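PDB 2PW6: 4,5-DOPA dioxygenase extradiol from Escherichia coli, which opens the aromatic ring of DOPA between carbons 4 and 5 in vitro, although its physiological substrate is unknown. Local coordinates for residues L84-P92 with G118-L127; N174-V182 with W193-V201. All blocks are in the same frame, centred on the assembly; numbering follows the deposited sequence.

In the fold
The two contacts follow one another along the chain, neither nested nor crossed. Interaction 1 closes a loop of 25 residues that holds helix 95-105 and strand 110-113. It lays the segment 84-92 over the start of helix 121-130. The chain then passes through strand 138-144, helix 149-159 and strand 167-173. Interaction 2 closes a shorter loop of ten residues, tying the connection after strand 167-173 to helix 192-202. Their centres are about 24 Å apart and their nearest atoms about 7 Å, so they do not touch within the chain. They come together between the two subunits of the assembly instead: Asp86 OD1 is hydrogen-bonded to His177 NE2 of the second subunit.

Interaction 1: residues L84-P92 with G118-L127; sequences LYDTHYPAP and GFDHGSWGVL. With ZN (zinc ion), chain B; ZN (zinc ion), chain C.
The N-terminal end of helix 121-130 carries this contact, with Thr87 set among Phe119, His121 and Trp124. OG1 of Thr87 donates to Phe119 O at 2.7 Å, in the carbonyl plane and on a lone pair. Water 2 donates to the same OG1 and accepts from Phe119 N. With OG1 between the backbone N and the carbonyl carbon (chi1 76°), CG2 is turned anti to the carbonyl carbon and sits over the face of the His121 ring, 3.7 Å from its centroid. His121 ND1 binds a zinc at 2.5 Å, shared with His121 ND1 of the second subunit. CB of Thr87 lies over the five-membered ring of Trp124. The indole NE1 donates to His88 O at 2.9 Å, nearly in the indole plane but well above the carbonyl plane.

Tyr89 points an edge at the face of Phe119, with planes 77° apart. Leu127 CB covers a face of the Tyr89 ring. Asp120 CA stands 3.8 Å from the centroid of the Tyr85 ring. Asp120 is the N-cap: its OD2 accepts from Ser123 N, while OD1 bonds to Ser123 OG and Ser55 OG. Asp86 OD2 is modelled too close to a zinc of the second subunit, so that bond is doubtful. The loop is therefore pinned by two direct hydrogen bonds and by CH-pi contacts to aromatic faces, beside the zinc-binding histidines His22 and His57.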
loop_
_atom_site.group_PDB
_atom_site.type_symbol
_atom_site.label_atom_id
_atom_site.label_comp_id
_atom_site.label_asym_id
_atom_site.label_seq_id
_atom_site.Cartn_x
_atom_site.Cartn_y
_atom_site.Cartn_z
ATOM N N LEU A 84 3.050 -4.856 4.840
ATOM C CA LEU A 84 2.250 -4.413 3.685
ATOM C C LEU A 84 1.918 -2.902 3.599
ATOM O O LEU A 84 2.414 -2.239 2.683
ATOM C CB LEU A 84 0.993 -5.271 3.501
ATOM C CG LEU A 84 1.082 -6.685 2.913
ATOM C CD1 LEU A 84 -0.084 -7.479 3.404
ATOM C CD2 LEU A 84 1.069 -6.680 1.401
ATOM N N TYR A 85 1.087 -2.357 4.497
ATOM C CA TYR A 85 0.625 -0.946 4.344
ATOM C C TYR A 85 1.157 -0.015 5.414
ATOM O O TYR A 85 1.232 -0.381 6.601
ATOM C CB TYR A 85 -0.897 -0.807 4.232
ATOM C CG TYR A 85 -1.476 -1.497 3.048
ATOM C CD1 TYR A 85 -1.214 -1.044 1.743
ATOM C CD2 TYR A 85 -2.250 -2.642 3.214
ATOM C CE1 TYR A 85 -1.731 -1.718 0.643
ATOM C CE2 TYR A 85 -2.792 -3.315 2.111
ATOM C CZ TYR A 85 -2.510 -2.860 0.827
ATOM O OH TYR A 85 -3.045 -3.549 -0.240
ATOM N N ASP A 86 1.578 1.171 4.972
ATOM C CA ASP A 86 2.288 2.122 5.865
ATOM C C ASP A 86 1.182 2.943 6.611
ATOM O O ASP A 86 1.185 4.164 6.633
ATOM C CB ASP A 86 3.417 2.914 5.106
ATOM C CG ASP A 86 4.795 2.152 5.100
ATOM O OD1 ASP A 86 4.950 1.435 6.117
ATOM O OD2 ASP A 86 5.723 2.222 4.152
ATOM N N THR A 87 0.237 2.211 7.214
ATOM C CA THR A 87 -0.992 2.752 7.856
ATOM C C THR A 87 -1.318 2.154 9.283
ATOM O O THR A 87 -0.757 1.146 9.708
ATOM C CB THR A 87 -2.261 2.634 6.923
ATOM O OG1 THR A 87 -2.741 1.280 6.889
ATOM C CG2 THR A 87 -1.963 3.104 5.484
ATOM N N HIS A 88 -2.227 2.782 10.011
ATOM C CA HIS A 88 -2.615 2.289 11.350
ATOM C C HIS A 88 -4.022 2.772 11.700
ATOM O O HIS A 88 -4.271 3.965 11.807
ATOM C CB HIS A 88 -1.586 2.707 12.416
ATOM C CG HIS A 88 -1.891 2.205 13.795
ATOM N ND1 HIS A 88 -1.852 0.863 14.134
ATOM C CD2 HIS A 88 -2.220 2.873 14.930
ATOM C CE1 HIS A 88 -2.145 0.733 15.415
ATOM N NE2 HIS A 88 -2.370 1.936 15.919
ATOM N N TYR A 89 -4.952 1.828 11.801
ATOM C CA TYR A 89 -6.318 2.137 12.162
ATOM C C TYR A 89 -6.785 1.118 13.202
ATOM O O TYR A 89 -7.299 0.042 12.833
ATOM C CB TYR A 89 -7.247 2.158 10.944
ATOM C CG TYR A 89 -8.598 2.777 11.248
ATOM C CD1 TYR A 89 -8.737 4.166 11.410
ATOM C CD2 TYR A 89 -9.748 1.971 11.395
ATOM C CE1 TYR A 89 -9.986 4.728 11.701
ATOM C CE2 TYR A 89 -11.001 2.537 11.695
ATOM C CZ TYR A 89 -11.109 3.919 11.844
ATOM O OH TYR A 89 -12.351 4.489 12.121
ATOM N N PRO A 90 -6.610 1.462 14.510
ATOM C CA PRO A 90 -6.777 0.510 15.628
ATOM C C PRO A 90 -8.227 0.412 16.109
ATOM O O PRO A 90 -8.508 0.610 17.295
ATOM C CB PRO A 90 -5.885 1.095 16.717
ATOM C CG PRO A 90 -5.897 2.603 16.454
ATOM C CD PRO A 90 -6.265 2.819 14.987
ATOM N N ALA A 91 -9.135 0.109 15.187
ATOM C CA ALA A 91 -10.523 -0.065 15.512
ATOM C C ALA A 91 -10.648 -1.382 16.267
ATOM O O ALA A 91 -9.915 -2.340 15.963
ATOM C CB ALA A 91 -11.371 -0.089 14.242
ATOM N N PRO A 92 -11.575 -1.440 17.252
ATOM C CA PRO A 92 -11.784 -2.707 17.936
ATOM C C PRO A 92 -12.544 -3.663 17.032
ATOM O O PRO A 92 -13.424 -3.234 16.283
ATOM C CB PRO A 92 -12.666 -2.320 19.132
ATOM C CG PRO A 92 -13.424 -1.102 18.672
ATOM C CD PRO A 92 -12.452 -0.371 17.768
ATOM N N GLY A 118 -3.904 -5.278 7.148
ATOM C CA GLY A 118 -3.602 -3.854 6.982
ATOM C C GLY A 118 -4.639 -3.164 6.096
ATOM O O GLY A 118 -5.188 -3.758 5.158
ATOM N N PHE A 119 -4.940 -1.910 6.422
ATOM C CA PHE A 119 -5.817 -1.084 5.610
ATOM C C PHE A 119 -4.991 -0.427 4.506
ATOM O O PHE A 119 -3.962 0.180 4.787
ATOM C CB PHE A 119 -6.487 -0.006 6.475
ATOM C CG PHE A 119 -7.528 -0.544 7.425
ATOM C CD1 PHE A 119 -8.861 -0.637 7.039
ATOM C CD2 PHE A 119 -7.173 -0.970 8.698
ATOM C CE1 PHE A 119 -9.830 -1.132 7.899
ATOM C CE2 PHE A 119 -8.144 -1.485 9.579
ATOM C CZ PHE A 119 -9.466 -1.565 9.167
ATOM N N ASP A 120 -5.424 -0.563 3.258
ATOM C CA ASP A 120 -4.873 0.291 2.183
ATOM C C ASP A 120 -4.976 1.802 2.507
ATOM O O ASP A 120 -5.876 2.216 3.232
ATOM C CB ASP A 120 -5.583 -0.016 0.865
ATOM C CG ASP A 120 -7.055 0.078 0.973
ATOM O OD1 ASP A 120 -7.698 -0.845 1.505
ATOM O OD2 ASP A 120 -7.619 1.052 0.480
ATOM N N HIS A 121 -4.071 2.616 1.960
ATOM C CA HIS A 121 -4.110 4.065 2.187
ATOM C C HIS A 121 -5.458 4.719 1.923
ATOM O O HIS A 121 -5.892 5.611 2.679
ATOM C CB HIS A 121 -3.060 4.801 1.369
ATOM C CG HIS A 121 -1.857 5.167 2.160
ATOM N ND1 HIS A 121 -0.656 4.508 2.027
ATOM C CD2 HIS A 121 -1.673 6.109 3.124
ATOM C CE1 HIS A 121 0.231 5.052 2.849
ATOM N NE2 HIS A 121 -0.366 6.011 3.538
ATOM N N GLY A 122 -6.099 4.284 0.844
ATOM C CA GLY A 122 -7.397 4.803 0.447
ATOM C C GLY A 122 -8.486 4.505 1.458
ATOM O O GLY A 122 -9.319 5.367 1.732
ATOM N N SER A 123 -8.502 3.270 1.974
ATOM C CA SER A 123 -9.520 2.827 2.929
ATOM C C SER A 123 -9.322 3.491 4.272
ATOM O O SER A 123 -10.257 3.979 4.880
ATOM C CB SER A 123 -9.476 1.307 3.113
ATOM O OG SER A 123 -10.144 0.680 2.035
ATOM N N TRP A 124 -8.073 3.473 4.710
ATOM C CA TRP A 124 -7.605 4.179 5.886
ATOM C C TRP A 124 -7.920 5.679 5.822
ATOM O O TRP A 124 -8.257 6.275 6.829
ATOM C CB TRP A 124 -6.111 3.928 6.026
ATOM C CG TRP A 124 -5.462 4.648 7.149
ATOM C CD1 TRP A 124 -5.412 4.260 8.457
ATOM C CD2 TRP A 124 -4.742 5.871 7.065
ATOM N NE1 TRP A 124 -4.714 5.180 9.200
ATOM C CE2 TRP A 124 -4.296 6.184 8.371
ATOM C CE3 TRP A 124 -4.443 6.749 6.012
ATOM C CZ2 TRP A 124 -3.551 7.330 8.657
ATOM C CZ3 TRP A 124 -3.711 7.896 6.292
ATOM C CH2 TRP A 124 -3.270 8.178 7.615
ATOM N N GLY A 125 -7.816 6.258 4.624
ATOM C CA GLY A 125 -8.118 7.646 4.361
ATOM C C GLY A 125 -9.591 7.929 4.541
ATOM O O GLY A 125 -9.971 8.973 5.108
ATOM N N VAL A 126 -10.434 7.014 4.070
ATOM C CA VAL A 126 -11.883 7.155 4.290
ATOM C C VAL A 126 -12.269 6.987 5.762
ATOM O O VAL A 126 -13.059 7.762 6.283
ATOM C CB VAL A 126 -12.721 6.210 3.420
ATOM C CG1 VAL A 126 -14.170 6.140 3.931
ATOM C CG2 VAL A 126 -12.684 6.662 1.950
ATOM N N LEU A 127 -11.702 5.984 6.424
ATOM C CA LEU A 127 -12.032 5.683 7.805
ATOM C C LEU A 127 -11.493 6.719 8.813
ATOM O O LEU A 127 -12.197 7.067 9.750
ATOM C CB LEU A 127 -11.579 4.261 8.180
ATOM C CG LEU A 127 -12.305 3.100 7.489
ATOM C CD1 LEU A 127 -11.593 1.831 7.767
ATOM C CD2 LEU A 127 -13.780 2.977 7.889
HETATM ZN ZN ZN B . 7.119 1.632 4.414
HETATM ZN ZN ZN C . 0.009 3.018 0.109
HETATM O O HOH W 1 1.895 6.643 5.599
HETATM O O HOH W 2 -3.261 -0.749 8.355
#

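Interaction 2: residues N174-V182 with W193-V201. With ZN (zinc ion), chain D.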
loop_
_atom_site.group_PDB
_atom_site.type_symbol
_atom_site.label_atom_id
_atom_site.label_comp_id
_atom_site.label_asym_id
_atom_site.label_seq_id
_atom_site.Cartn_x
_atom_site.Cartn_y
_atom_site.Cartn_z
ATOM N N ASN A 174 -13.117 2.241 -6.517
ATOM C CA ASN A 174 -13.077 3.280 -7.599
ATOM C C ASN A 174 -13.665 2.660 -8.849
ATOM O O ASN A 174 -13.104 1.678 -9.391
ATOM C CB ASN A 174 -11.635 3.769 -7.945
ATOM C CG ASN A 174 -10.958 4.595 -6.830
ATOM O OD1 ASN A 174 -9.911 4.177 -6.282
ATOM N ND2 ASN A 174 -11.488 5.803 -6.548
ATOM N N VAL A 175 -14.798 3.194 -9.305
ATOM C CA VAL A 175 -15.466 2.680 -10.490
ATOM C C VAL A 175 -14.679 2.932 -11.816
ATOM O O VAL A 175 -14.911 2.222 -12.835
ATOM C CB VAL A 175 -16.918 3.188 -10.592
ATOM C CG1 VAL A 175 -17.654 2.932 -9.283
ATOM C CG2 VAL A 175 -16.966 4.696 -10.980
ATOM N N VAL A 176 -13.731 3.874 -11.786
ATOM C CA VAL A 176 -12.712 4.009 -12.854
ATOM C C VAL A 176 -11.325 3.971 -12.261
ATOM O O VAL A 176 -10.978 4.795 -11.386
ATOM C CB VAL A 176 -12.824 5.347 -13.737
ATOM C CG1 VAL A 176 -11.781 5.327 -14.863
ATOM C CG2 VAL A 176 -14.227 5.553 -14.292
ATOM N N HIS A 177 -10.505 3.042 -12.753
ATOM C CA HIS A 177 -9.265 2.802 -12.067
ATOM C C HIS A 177 -8.227 2.155 -12.944
ATOM O O HIS A 177 -8.026 0.929 -12.907
ATOM C CB HIS A 177 -9.503 1.958 -10.776
ATOM C CG HIS A 177 -8.269 1.790 -9.941
ATOM N ND1 HIS A 177 -7.238 0.931 -10.299
ATOM C CD2 HIS A 177 -7.875 2.419 -8.804
ATOM C CE1 HIS A 177 -6.300 0.994 -9.362
ATOM N NE2 HIS A 177 -6.652 1.900 -8.460
ATOM N N ASN A 178 -7.527 2.992 -13.694
ATOM C CA ASN A 178 -6.469 2.539 -14.580
ATOM C C ASN A 178 -5.312 3.451 -14.281
ATOM O O ASN A 178 -5.366 4.628 -14.621
ATOM C CB ASN A 178 -6.900 2.617 -16.055
ATOM C CG ASN A 178 -5.914 1.902 -16.999
ATOM O OD1 ASN A 178 -4.725 1.910 -16.755
ATOM N ND2 ASN A 178 -6.429 1.247 -18.045
ATOM N N LEU A 179 -4.305 2.926 -13.568
ATOM C CA LEU A 179 -3.161 3.742 -13.100
ATOM C C LEU A 179 -2.106 3.949 -14.184
ATOM O O LEU A 179 -1.207 4.765 -14.045
ATOM C CB LEU A 179 -2.548 3.165 -11.802
ATOM C CG LEU A 179 -3.557 3.140 -10.619
ATOM C CD1 LEU A 179 -2.905 2.762 -9.345
ATOM C CD2 LEU A 179 -4.237 4.473 -10.440
ATOM N N ARG A 180 -2.240 3.202 -15.271
ATOM C CA ARG A 180 -1.458 3.460 -16.469
ATOM C C ARG A 180 -1.897 4.713 -17.228
ATOM O O ARG A 180 -1.163 5.171 -18.087
ATOM C CB ARG A 180 -1.574 2.299 -17.424
ATOM C CG ARG A 180 -1.093 1.004 -16.902
ATOM C CD ARG A 180 -1.739 -0.001 -17.792
ATOM N NE ARG A 180 -1.475 -1.346 -17.368
ATOM C CZ ARG A 180 -2.260 -2.378 -17.640
ATOM N NH1 ARG A 180 -3.388 -2.221 -18.349
ATOM N NH2 ARG A 180 -1.898 -3.571 -17.187
ATOM N N THR A 181 -3.106 5.221 -16.961
ATOM C CA THR A 181 -3.580 6.441 -17.611
ATOM C C THR A 181 -3.628 7.620 -16.671
ATOM O O THR A 181 -4.048 8.704 -17.068
ATOM C CB THR A 181 -4.990 6.295 -18.186
ATOM O OG1 THR A 181 -5.920 6.128 -17.114
ATOM C CG2 THR A 181 -5.081 5.123 -19.162
ATOM N N VAL A 182 -3.238 7.417 -15.412
ATOM C CA VAL A 182 -3.395 8.471 -14.413
ATOM C C VAL A 182 -2.373 9.576 -14.673
ATOM O O VAL A 182 -1.201 9.297 -14.916
ATOM C CB VAL A 182 -3.377 7.912 -12.949
ATOM C CG1 VAL A 182 -3.058 8.979 -11.957
ATOM C CG2 VAL A 182 -4.746 7.318 -12.612
ATOM N N TRP A 193 -13.292 9.085 -22.131
ATOM C CA TRP A 193 -13.674 7.704 -21.914
ATOM C C TRP A 193 -13.959 7.453 -20.411
ATOM O O TRP A 193 -14.898 6.749 -20.062
ATOM C CB TRP A 193 -12.611 6.740 -22.499
ATOM C CG TRP A 193 -11.257 6.891 -21.881
ATOM C CD1 TRP A 193 -10.253 7.667 -22.324
ATOM C CD2 TRP A 193 -10.776 6.244 -20.690
ATOM N NE1 TRP A 193 -9.161 7.569 -21.487
ATOM C CE2 TRP A 193 -9.460 6.695 -20.475
ATOM C CE3 TRP A 193 -11.338 5.333 -19.777
ATOM C CZ2 TRP A 193 -8.687 6.261 -19.400
ATOM C CZ3 TRP A 193 -10.570 4.916 -18.697
ATOM C CH2 TRP A 193 -9.258 5.370 -18.527
ATOM N N ALA A 194 -13.171 8.074 -19.537
ATOM C CA ALA A 194 -13.437 8.048 -18.097
ATOM C C ALA A 194 -14.829 8.576 -17.753
ATOM O O ALA A 194 -15.565 7.909 -17.000
ATOM C CB ALA A 194 -12.337 8.776 -17.303
ATOM N N THR A 195 -15.194 9.748 -18.291
ATOM C CA THR A 195 -16.519 10.368 -18.055
ATOM C C THR A 195 -17.604 9.510 -18.670
ATOM O O THR A 195 -18.659 9.271 -18.055
ATOM C CB THR A 195 -16.595 11.819 -18.636
ATOM O OG1 THR A 195 -15.760 12.693 -17.869
ATOM C CG2 THR A 195 -18.003 12.355 -18.583
ATOM N N SER A 196 -17.355 9.045 -19.896
ATOM C CA SER A 196 -18.259 8.078 -20.531
ATOM C C SER A 196 -18.606 6.881 -19.588
ATOM O O SER A 196 -19.777 6.675 -19.252
ATOM C CB SER A 196 -17.687 7.576 -21.867
ATOM O OG SER A 196 -18.663 6.853 -22.597
ATOM N N PHE A 197 -17.600 6.105 -19.160
ATOM C CA PHE A 197 -17.890 4.908 -18.331
ATOM C C PHE A 197 -18.548 5.286 -17.016
ATOM O O PHE A 197 -19.515 4.654 -16.601
ATOM C CB PHE A 197 -16.670 4.024 -18.084
ATOM C CG PHE A 197 -16.992 2.751 -17.306
ATOM C CD1 PHE A 197 -17.495 1.628 -17.964
ATOM C CD2 PHE A 197 -16.794 2.690 -15.911
ATOM C CE1 PHE A 197 -17.799 0.446 -17.236
ATOM C CE2 PHE A 197 -17.085 1.527 -15.190
ATOM C CZ PHE A 197 -17.595 0.402 -15.850
ATOM N N ASN A 198 -18.053 6.349 -16.397
ATOM C CA ASN A 198 -18.599 6.847 -15.141
ATOM C C ASN A 198 -20.089 7.175 -15.208
ATOM O O ASN A 198 -20.860 6.832 -14.296
ATOM C CB ASN A 198 -17.809 8.067 -14.690
ATOM C CG ASN A 198 -17.902 8.305 -13.198
ATOM O OD1 ASN A 198 -17.334 7.545 -12.389
ATOM N ND2 ASN A 198 -18.592 9.374 -12.817
ATOM N N GLU A 199 -20.498 7.823 -16.305
ATOM C CA GLU A 199 -21.894 8.212 -16.505
ATOM C C GLU A 199 -22.811 7.012 -16.719
ATOM O O GLU A 199 -23.942 7.023 -16.281
ATOM C CB GLU A 199 -22.013 9.241 -17.662
ATOM C CG GLU A 199 -21.331 10.600 -17.350
ATOM C CD GLU A 199 -21.932 11.316 -16.148
ATOM O OE1 GLU A 199 -23.159 11.234 -15.936
ATOM O OE2 GLU A 199 -21.182 11.972 -15.400
ATOM N N TYR A 200 -22.316 5.994 -17.410
ATOM C CA TYR A 200 -22.971 4.695 -17.521
ATOM C C TYR A 200 -23.143 4.016 -16.153
ATOM O O TYR A 200 -24.115 3.282 -15.944
ATOM C CB TYR A 200 -22.142 3.800 -18.438
ATOM C CG TYR A 200 -22.560 2.346 -18.526
ATOM C CD1 TYR A 200 -23.738 1.969 -19.191
ATOM C CD2 TYR A 200 -21.760 1.334 -17.978
ATOM C CE1 TYR A 200 -24.115 0.629 -19.299
ATOM C CE2 TYR A 200 -22.130 -0.021 -18.083
ATOM C CZ TYR A 200 -23.306 -0.364 -18.744
ATOM O OH TYR A 200 -23.677 -1.701 -18.864
ATOM N N VAL A 201 -22.190 4.249 -15.242
ATOM C CA VAL A 201 -22.324 3.794 -13.851
ATOM C C VAL A 201 -23.492 4.523 -13.163
ATOM O O VAL A 201 -24.490 3.892 -12.812
ATOM C CB VAL A 201 -20.971 3.859 -13.031
ATOM C CG1 VAL A 201 -21.221 3.736 -11.526
ATOM C CG2 VAL A 201 -20.036 2.758 -13.477
HETATM ZN ZN ZN D . -6.863 -0.575 -11.634
#
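Thr181 OG1 has two polar partners, Ser262 OG, to which it is hydrogen-bonded, and Asn178 O at 3.0 Å, where the bond is not settled. OG1 lies between the backbone N and the carbonyl carbon (chi1 66°), which brings it into van der Waals contact with the benzene edge of Trp193, 3.6 Å from CZ2 and near the indole plane. Thr181 and Trp193 approach from opposite directions. Thr181 ends the type I turn that starts at Asn178, whose ND2 bonds to Leu227 O. Asn178 CB also meets the indole, obliquely, at CH2.

On the loop, Val176 turns its two methyls to different parts of the helix. CG1, anti to the backbone N (chi1 -176°), goes to Trp193 CZ3 at 4.0 Å and toward Ala194 CB. CG2 rests on Ala194 O and at the edge of Phe197. Val175 O takes a hydrogen bond from Asn229 ND2 and comes obliquely to Phe197 CE2 at 3.3 Å. The Val175 methyl CG2 presses on Asn198 OD1, which is hydrogen-bonded to Ser264 OG. Val175 CB faces Val201 CG2.

With an alanine here instead of Trp193, a gap would probably open between Val176 CG1 and Thr181, and both would lose the indole they pack on.

His177 points away from the helix. Its O and ND1 bind a zinc separate from the one held by His22, His57 and His234, and its NE2 bonds to Asp86 OD1 of the second subunit. The contact thus packs the zinc-binding loop after strand 167-173 against helix 192-202. Apolar contacts join them without a direct hydrogen bond, while the buried polar atoms Val175 O and Asn198 OD1 find partners elsewhere in the chain.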